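Local atomic coordinates of protein secretion chaperonin CsaA (Picrophilus torridus, PDB entry 5ZDI), a protein that probably binds tRNA through an OB-fold domain and is thought to act as a chaperone in protein secretion. Residues I59-I64 with V92-P97; K18-F23 with Y31-Y36. All blocks are in the same frame, centred on the assembly; numbering follows the deposited sequence.

Contact 1 (I59-I64 with V92-P97); sequences INKKII and VKLLTP
Strand 62-64 and strand 92-97 approach to 5.1 Å between their axes and run at 109° to each other, so they cross without pairing as sheet neighbours. The nearest CA atoms are those of Ile63 and Thr96. A water lies between the two backbones instead. It accepts from Ile64 N at 2.9 Å. Leu95 O, 2.7 Å from the water oxygen, is one of several acceptors that may share its protons.

The Ile64 side chain slides past Pro97 in the opposite direction, and its CD1 rests 3.8 Å from Pro97 CD. The same proline carbon meets Lys62 CB at 3.9 Å, so Lys62 and Ile64 both bear on one ring. Ile64 CG1 also reaches Leu95 CB at 4.0 Å, the two side chains crossing at about a right angle. On the other flank Lys61 holds its CG anti to the backbone N (chi1 -165°) and reaches across to Leu94, crossing it at a slant. Its CE presses on Leu94 CD1 at 3.4 Å, tighter than usual for two carbons, and its chain then bends at the last torsion. Lys61 NZ makes a salt bridge with Asp98 of the second subunit. Lys62 O is buried here and has no partner in the model.

Strand 77-88 of the OB-type sheet pairs with both strands of the contact, and Leu84 touches Ile64 and Leu95. Strand 12-22 borders 62-66 on its other edge. Residues 95-97 pair antiparallel with a strand of the second subunit, which continues the sheet across the dimer interface.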
loop_
_atom_site.group_PDB
_atom_site.type_symbol
_atom_site.label_atom_id
_atom_site.label_comp_id
_atom_site.label_asym_id
_atom_site.label_seq_id
_atom_site.Cartn_x
_atom_site.Cartn_y
_atom_site.Cartn_z
ATOM N N ILE A 59 -7.767 -14.066 -9.203
ATOM C CA ILE A 59 -6.723 -14.916 -9.821
ATOM C C ILE A 59 -5.786 -14.068 -10.677
ATOM O O ILE A 59 -6.207 -13.280 -11.578
ATOM C CB ILE A 59 -7.375 -16.017 -10.647
ATOM C CG1 ILE A 59 -8.232 -16.915 -9.725
ATOM C CG2 ILE A 59 -6.347 -16.780 -11.461
ATOM C CD1 ILE A 59 -7.416 -17.912 -8.951
ATOM N N ASN A 60 -4.482 -14.262 -10.431
ATOM C CA ASN A 60 -3.469 -13.464 -11.059
ATOM C C ASN A 60 -3.509 -11.961 -10.881
ATOM O O ASN A 60 -2.857 -11.202 -11.618
ATOM C CB ASN A 60 -3.252 -13.935 -12.544
ATOM C CG ASN A 60 -2.606 -15.337 -12.568
ATOM O OD1 ASN A 60 -1.558 -15.555 -11.847
ATOM N ND2 ASN A 60 -3.241 -16.311 -13.271
ATOM N N LYS A 61 -4.189 -11.503 -9.825
ATOM C CA LYS A 61 -4.129 -10.108 -9.432
ATOM C C LYS A 61 -2.899 -9.789 -8.578
ATOM O O LYS A 61 -2.614 -10.526 -7.601
ATOM C CB LYS A 61 -5.413 -9.759 -8.649
ATOM C CG LYS A 61 -5.652 -8.283 -8.502
ATOM C CD LYS A 61 -6.823 -8.061 -7.580
ATOM C CE LYS A 61 -7.017 -6.597 -7.085
ATOM N NZ LYS A 61 -7.099 -5.664 -8.142
ATOM N N LYS A 62 -2.172 -8.705 -8.917
ATOM C CA LYS A 62 -1.036 -8.235 -8.092
ATOM C C LYS A 62 -1.564 -7.460 -6.902
ATOM O O LYS A 62 -2.425 -6.559 -7.031
ATOM C CB LYS A 62 -0.054 -7.368 -8.886
ATOM C CG LYS A 62 0.605 -8.149 -9.963
ATOM C CD LYS A 62 1.508 -7.259 -10.791
ATOM C CE LYS A 62 2.047 -8.106 -11.935
ATOM N NZ LYS A 62 2.840 -7.179 -12.830
ATOM N N ILE A 63 -1.165 -7.900 -5.750
ATOM C CA ILE A 63 -1.612 -7.307 -4.487
ATOM C C ILE A 63 -0.360 -6.856 -3.687
ATOM O O ILE A 63 0.785 -7.099 -4.104
ATOM C CB ILE A 63 -2.463 -8.314 -3.673
ATOM C CG1 ILE A 63 -1.788 -9.645 -3.372
ATOM C CG2 ILE A 63 -3.754 -8.621 -4.400
ATOM C CD1 ILE A 63 -0.697 -9.551 -2.334
ATOM N N ILE A 64 -0.623 -6.202 -2.553
ATOM C CA ILE A 64 0.374 -5.771 -1.671
ATOM C C ILE A 64 0.154 -6.338 -0.305
ATOM O O ILE A 64 -0.950 -6.332 0.206
ATOM C CB ILE A 64 0.255 -4.181 -1.586
ATOM C CG1 ILE A 64 0.285 -3.542 -2.975
ATOM C CG2 ILE A 64 1.317 -3.545 -0.730
ATOM C CD1 ILE A 64 1.575 -3.785 -3.762
ATOM N N VAL A 92 -13.979 -3.322 1.173
ATOM C CA VAL A 92 -12.547 -3.339 1.098
ATOM C C VAL A 92 -12.140 -3.296 -0.383
ATOM O O VAL A 92 -12.523 -4.132 -1.154
ATOM C CB VAL A 92 -11.980 -4.549 1.799
ATOM C CG1 VAL A 92 -10.448 -4.635 1.643
ATOM C CG2 VAL A 92 -12.302 -4.498 3.314
ATOM N N LYS A 93 -11.237 -2.366 -0.728
ATOM C CA LYS A 93 -10.726 -2.247 -2.087
ATOM C C LYS A 93 -9.220 -2.467 -2.001
ATOM O O LYS A 93 -8.477 -1.658 -1.413
ATOM C CB LYS A 93 -11.022 -0.878 -2.635
ATOM C CG LYS A 93 -12.500 -0.616 -2.804
ATOM C CD LYS A 93 -13.097 -1.352 -4.033
ATOM C CE LYS A 93 -14.553 -0.953 -4.175
ATOM N NZ LYS A 93 -15.217 -1.627 -5.271
ATOM N N LEU A 94 -8.776 -3.545 -2.616
ATOM C CA LEU A 94 -7.344 -3.882 -2.636
ATOM C C LEU A 94 -6.470 -2.755 -3.165
ATOM O O LEU A 94 -6.808 -2.066 -4.153
ATOM C CB LEU A 94 -7.046 -5.126 -3.471
ATOM C CG LEU A 94 -7.696 -6.395 -2.865
ATOM C CD1 LEU A 94 -7.649 -7.514 -3.904
ATOM C CD2 LEU A 94 -7.036 -6.752 -1.512
ATOM N N LEU A 95 -5.260 -2.717 -2.629
ATOM C CA LEU A 95 -4.165 -1.964 -3.174
ATOM C C LEU A 95 -3.476 -2.749 -4.270
ATOM O O LEU A 95 -3.310 -4.010 -4.135
ATOM C CB LEU A 95 -3.142 -1.662 -2.084
ATOM C CG LEU A 95 -3.593 -0.929 -0.865
ATOM C CD1 LEU A 95 -2.388 -0.358 -0.100
ATOM C CD2 LEU A 95 -4.564 0.159 -1.095
ATOM N N THR A 96 -3.145 -2.074 -5.397
ATOM C CA THR A 96 -2.428 -2.727 -6.467
ATOM C C THR A 96 -1.244 -1.837 -6.894
ATOM O O THR A 96 -1.373 -0.580 -6.876
ATOM C CB THR A 96 -3.391 -2.992 -7.660
ATOM O OG1 THR A 96 -3.543 -1.833 -8.451
ATOM C CG2 THR A 96 -4.851 -3.477 -7.143
ATOM N N PRO A 97 -0.100 -2.430 -7.297
ATOM C CA PRO A 97 0.936 -1.592 -7.828
ATOM C C PRO A 97 0.704 -1.276 -9.277
ATOM O O PRO A 97 0.164 -2.095 -10.003
ATOM C CB PRO A 97 2.205 -2.462 -7.678
ATOM C CG PRO A 97 1.697 -3.840 -7.910
ATOM C CD PRO A 97 0.341 -3.851 -7.322
HETATM O O HOH W 1 -3.330 -5.537 -1.958
#

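Contact 2 (K18-F23 with Y31-Y36); sequences KEVSDF and YKLKIY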
loop_
_atom_site.group_PDB
_atom_site.type_symbol
_atom_site.label_atom_id
_atom_site.label_comp_id
_atom_site.label_asym_id
_atom_site.label_seq_id
_atom_site.Cartn_x
_atom_site.Cartn_y
_atom_site.Cartn_z
ATOM N N LYS A 18 -2.568 -16.612 -6.659
ATOM C CA LYS A 18 -2.574 -17.780 -7.545
ATOM C C LYS A 18 -3.716 -18.752 -7.335
ATOM O O LYS A 18 -4.065 -19.444 -8.282
ATOM C CB LYS A 18 -1.252 -18.534 -7.516
ATOM C CG LYS A 18 -0.038 -17.674 -7.812
ATOM C CD LYS A 18 -0.026 -17.020 -9.184
ATOM C CE LYS A 18 0.058 -18.014 -10.341
ATOM N NZ LYS A 18 0.349 -17.292 -11.544
ATOM N N GLU A 19 -4.266 -18.833 -6.159
ATOM C CA GLU A 19 -5.401 -19.696 -5.858
ATOM C C GLU A 19 -6.305 -18.991 -4.849
ATOM O O GLU A 19 -5.816 -18.210 -3.986
ATOM C CB GLU A 19 -4.947 -21.011 -5.238
ATOM C CG GLU A 19 -4.120 -21.844 -6.153
ATOM C CD GLU A 19 -4.116 -23.318 -5.721
ATOM O OE1 GLU A 19 -3.883 -24.153 -6.615
ATOM O OE2 GLU A 19 -4.366 -23.586 -4.518
ATOM N N VAL A 20 -7.603 -19.234 -4.940
ATOM C CA VAL A 20 -8.569 -18.607 -4.031
ATOM C C VAL A 20 -9.590 -19.661 -3.646
ATOM O O VAL A 20 -10.072 -20.338 -4.556
ATOM C CB VAL A 20 -9.366 -17.473 -4.670
ATOM C CG1 VAL A 20 -10.285 -16.788 -3.613
ATOM C CG2 VAL A 20 -8.476 -16.454 -5.279
ATOM N N SER A 21 -9.915 -19.779 -2.344
ATOM C CA SER A 21 -10.980 -20.692 -1.915
ATOM C C SER A 21 -11.804 -20.020 -0.815
ATOM O O SER A 21 -11.389 -19.084 -0.213
ATOM C CB SER A 21 -10.398 -22.042 -1.406
ATOM O OG SER A 21 -9.715 -21.914 -0.165
ATOM N N ASP A 22 -13.019 -20.528 -0.569
ATOM C CA ASP A 22 -13.793 -19.987 0.546
ATOM C C ASP A 22 -13.203 -20.370 1.890
ATOM O O ASP A 22 -12.786 -21.514 2.071
ATOM C CB ASP A 22 -15.287 -20.374 0.470
ATOM C CG ASP A 22 -15.950 -19.841 -0.753
ATOM O OD1 ASP A 22 -15.876 -18.627 -0.979
ATOM O OD2 ASP A 22 -16.633 -20.585 -1.476
ATOM N N PHE A 23 -13.185 -19.441 2.852
ATOM C CA PHE A 23 -12.743 -19.731 4.178
ATOM C C PHE A 23 -13.998 -20.031 5.057
ATOM O O PHE A 23 -14.455 -19.226 5.863
ATOM C CB PHE A 23 -11.888 -18.584 4.713
ATOM C CG PHE A 23 -11.173 -18.857 6.007
ATOM C CD1 PHE A 23 -11.252 -20.079 6.656
ATOM C CD2 PHE A 23 -10.448 -17.836 6.627
ATOM C CE1 PHE A 23 -10.610 -20.262 7.845
ATOM C CE2 PHE A 23 -9.800 -18.042 7.819
ATOM C CZ PHE A 23 -9.938 -19.251 8.463
ATOM N N TYR A 31 -11.930 -15.101 2.114
ATOM C CA TYR A 31 -11.267 -16.077 1.282
ATOM C C TYR A 31 -9.925 -16.498 1.891
ATOM O O TYR A 31 -9.224 -15.671 2.488
ATOM C CB TYR A 31 -10.931 -15.552 -0.116
ATOM C CG TYR A 31 -12.110 -15.182 -1.008
ATOM C CD1 TYR A 31 -13.198 -16.070 -1.157
ATOM C CD2 TYR A 31 -12.146 -14.023 -1.705
ATOM C CE1 TYR A 31 -14.255 -15.766 -1.936
ATOM C CE2 TYR A 31 -13.202 -13.706 -2.565
ATOM C CZ TYR A 31 -14.292 -14.595 -2.650
ATOM O OH TYR A 31 -15.320 -14.233 -3.482
ATOM N N LYS A 32 -9.592 -17.742 1.628
ATOM C CA LYS A 32 -8.200 -18.254 1.715
ATOM C C LYS A 32 -7.512 -17.965 0.378
ATOM O O LYS A 32 -7.956 -18.364 -0.703
ATOM C CB LYS A 32 -8.168 -19.769 2.033
ATOM C CG LYS A 32 -8.791 -20.186 3.308
ATOM C CD LYS A 32 -8.843 -21.742 3.203
ATOM C CE LYS A 32 -9.131 -22.292 4.521
ATOM N NZ LYS A 32 -9.117 -23.773 4.380
ATOM N N LEU A 33 -6.389 -17.266 0.440
ATOM C CA LEU A 33 -5.593 -16.922 -0.698
ATOM C C LEU A 33 -4.208 -17.568 -0.623
ATOM O O LEU A 33 -3.595 -17.570 0.433
ATOM C CB LEU A 33 -5.292 -15.397 -0.683
ATOM C CG LEU A 33 -6.449 -14.462 -0.558
ATOM C CD1 LEU A 33 -5.960 -13.025 -0.638
ATOM C CD2 LEU A 33 -7.407 -14.709 -1.693
ATOM N N LYS A 34 -3.755 -18.122 -1.747
ATOM C CA LYS A 34 -2.399 -18.617 -1.919
ATOM C C LYS A 34 -1.709 -17.654 -2.880
ATOM O O LYS A 34 -2.123 -17.472 -4.011
ATOM C CB LYS A 34 -2.399 -20.055 -2.392
ATOM C CG LYS A 34 -0.987 -20.516 -2.670
ATOM C CD LYS A 34 -1.020 -22.004 -2.976
ATOM C CE LYS A 34 0.334 -22.470 -3.396
ATOM N NZ LYS A 34 0.206 -23.956 -3.341
ATOM N N ILE A 35 -0.662 -16.982 -2.371
ATOM C CA ILE A 35 -0.062 -15.806 -3.027
ATOM C C ILE A 35 1.439 -16.083 -3.230
ATOM O O ILE A 35 2.136 -16.591 -2.295
ATOM C CB ILE A 35 -0.192 -14.581 -2.112
ATOM C CG1 ILE A 35 -1.633 -14.413 -1.686
ATOM C CG2 ILE A 35 0.368 -13.345 -2.768
ATOM C CD1 ILE A 35 -1.908 -13.282 -0.751
ATOM N N TYR A 36 1.910 -15.738 -4.409
ATOM C CA TYR A 36 3.344 -15.937 -4.782
ATOM C C TYR A 36 4.052 -14.628 -4.606
ATOM O O TYR A 36 3.570 -13.620 -5.063
ATOM C CB TYR A 36 3.447 -16.373 -6.229
ATOM C CG TYR A 36 4.895 -16.608 -6.685
ATOM C CD1 TYR A 36 5.684 -17.603 -6.090
ATOM C CD2 TYR A 36 5.462 -15.841 -7.725
ATOM C CE1 TYR A 36 6.989 -17.836 -6.535
ATOM C CE2 TYR A 36 6.802 -16.023 -8.110
ATOM C CZ TYR A 36 7.533 -17.025 -7.518
ATOM O OH TYR A 36 8.849 -17.215 -7.925
#
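Val20 lays its CG1 over one face of the Tyr31 ring, a CH-pi contact with 3.9 Å from CG1 to the ring centroid. The methyl is offset toward the ring rim, and sits there because CG1 is anti to the backbone N (chi1 -176°). Val20 CG1 also touches Leu33 CD2 at 4.0 Å, with the two side chains side by side. Asp22 OD1 lies in the plane of the Tyr31 ring at its edge, 3.4 Å from CE1. Asp22 OD2 makes a salt bridge with Lys55, and Tyr31 OH hydrogen-bonds to Tyr53 O.

Lys32 lies on the other face of the hairpin, its chain extended. Its CE reaches Phe23 CD1 at 3.7 Å, crossing that side chain at about a right angle. Glu19 and Lys34 run side by side there too.

Strands 12-22 and 31-36 form an antiparallel hairpin of the OB-type sheet, with Ser21-Lys32 and Glu19-Lys34 as hydrogen-bonded pairs. Lys18 and Glu19 both face Lys34 in a classic beta bulge. Lys34 O accepts from Lys18 N at 2.8 Å and only weakly from Glu19 N.

The two faces thus differ in chemistry. Val20 and Leu33 present hydrocarbon, while Glu19, Ser21, Lys32 and Lys34 present polar groups. Glu19 OE2 and Lys34 NZ, 4.7 Å apart, are near but not in contact, and Lys34 also makes a cation-pi contact with Tyr43.

Overall arrangement
Contact 1 is buried and reaches the dimer interface. Contact 2 is partly buried, and the second subunit does not touch its segments. Their centres are about 13 Å apart, and they follow each other along the chain. Both belong to one sheet, since strand 62-66 neighbours strand 12-22. Contact 2 is a true hairpin held by direct backbone hydrogen bonds. Contact 1 joins crossing strands through a water and mostly apolar packing. The two meet directly: Asn60 OD1 and Lys18 NZ are 2.6 Å apart, a probable hydrogen bond. Ile59 packs on Val20, and Ile63 on Ile35, so apolar contacts run between the hairpin and segment 59-64.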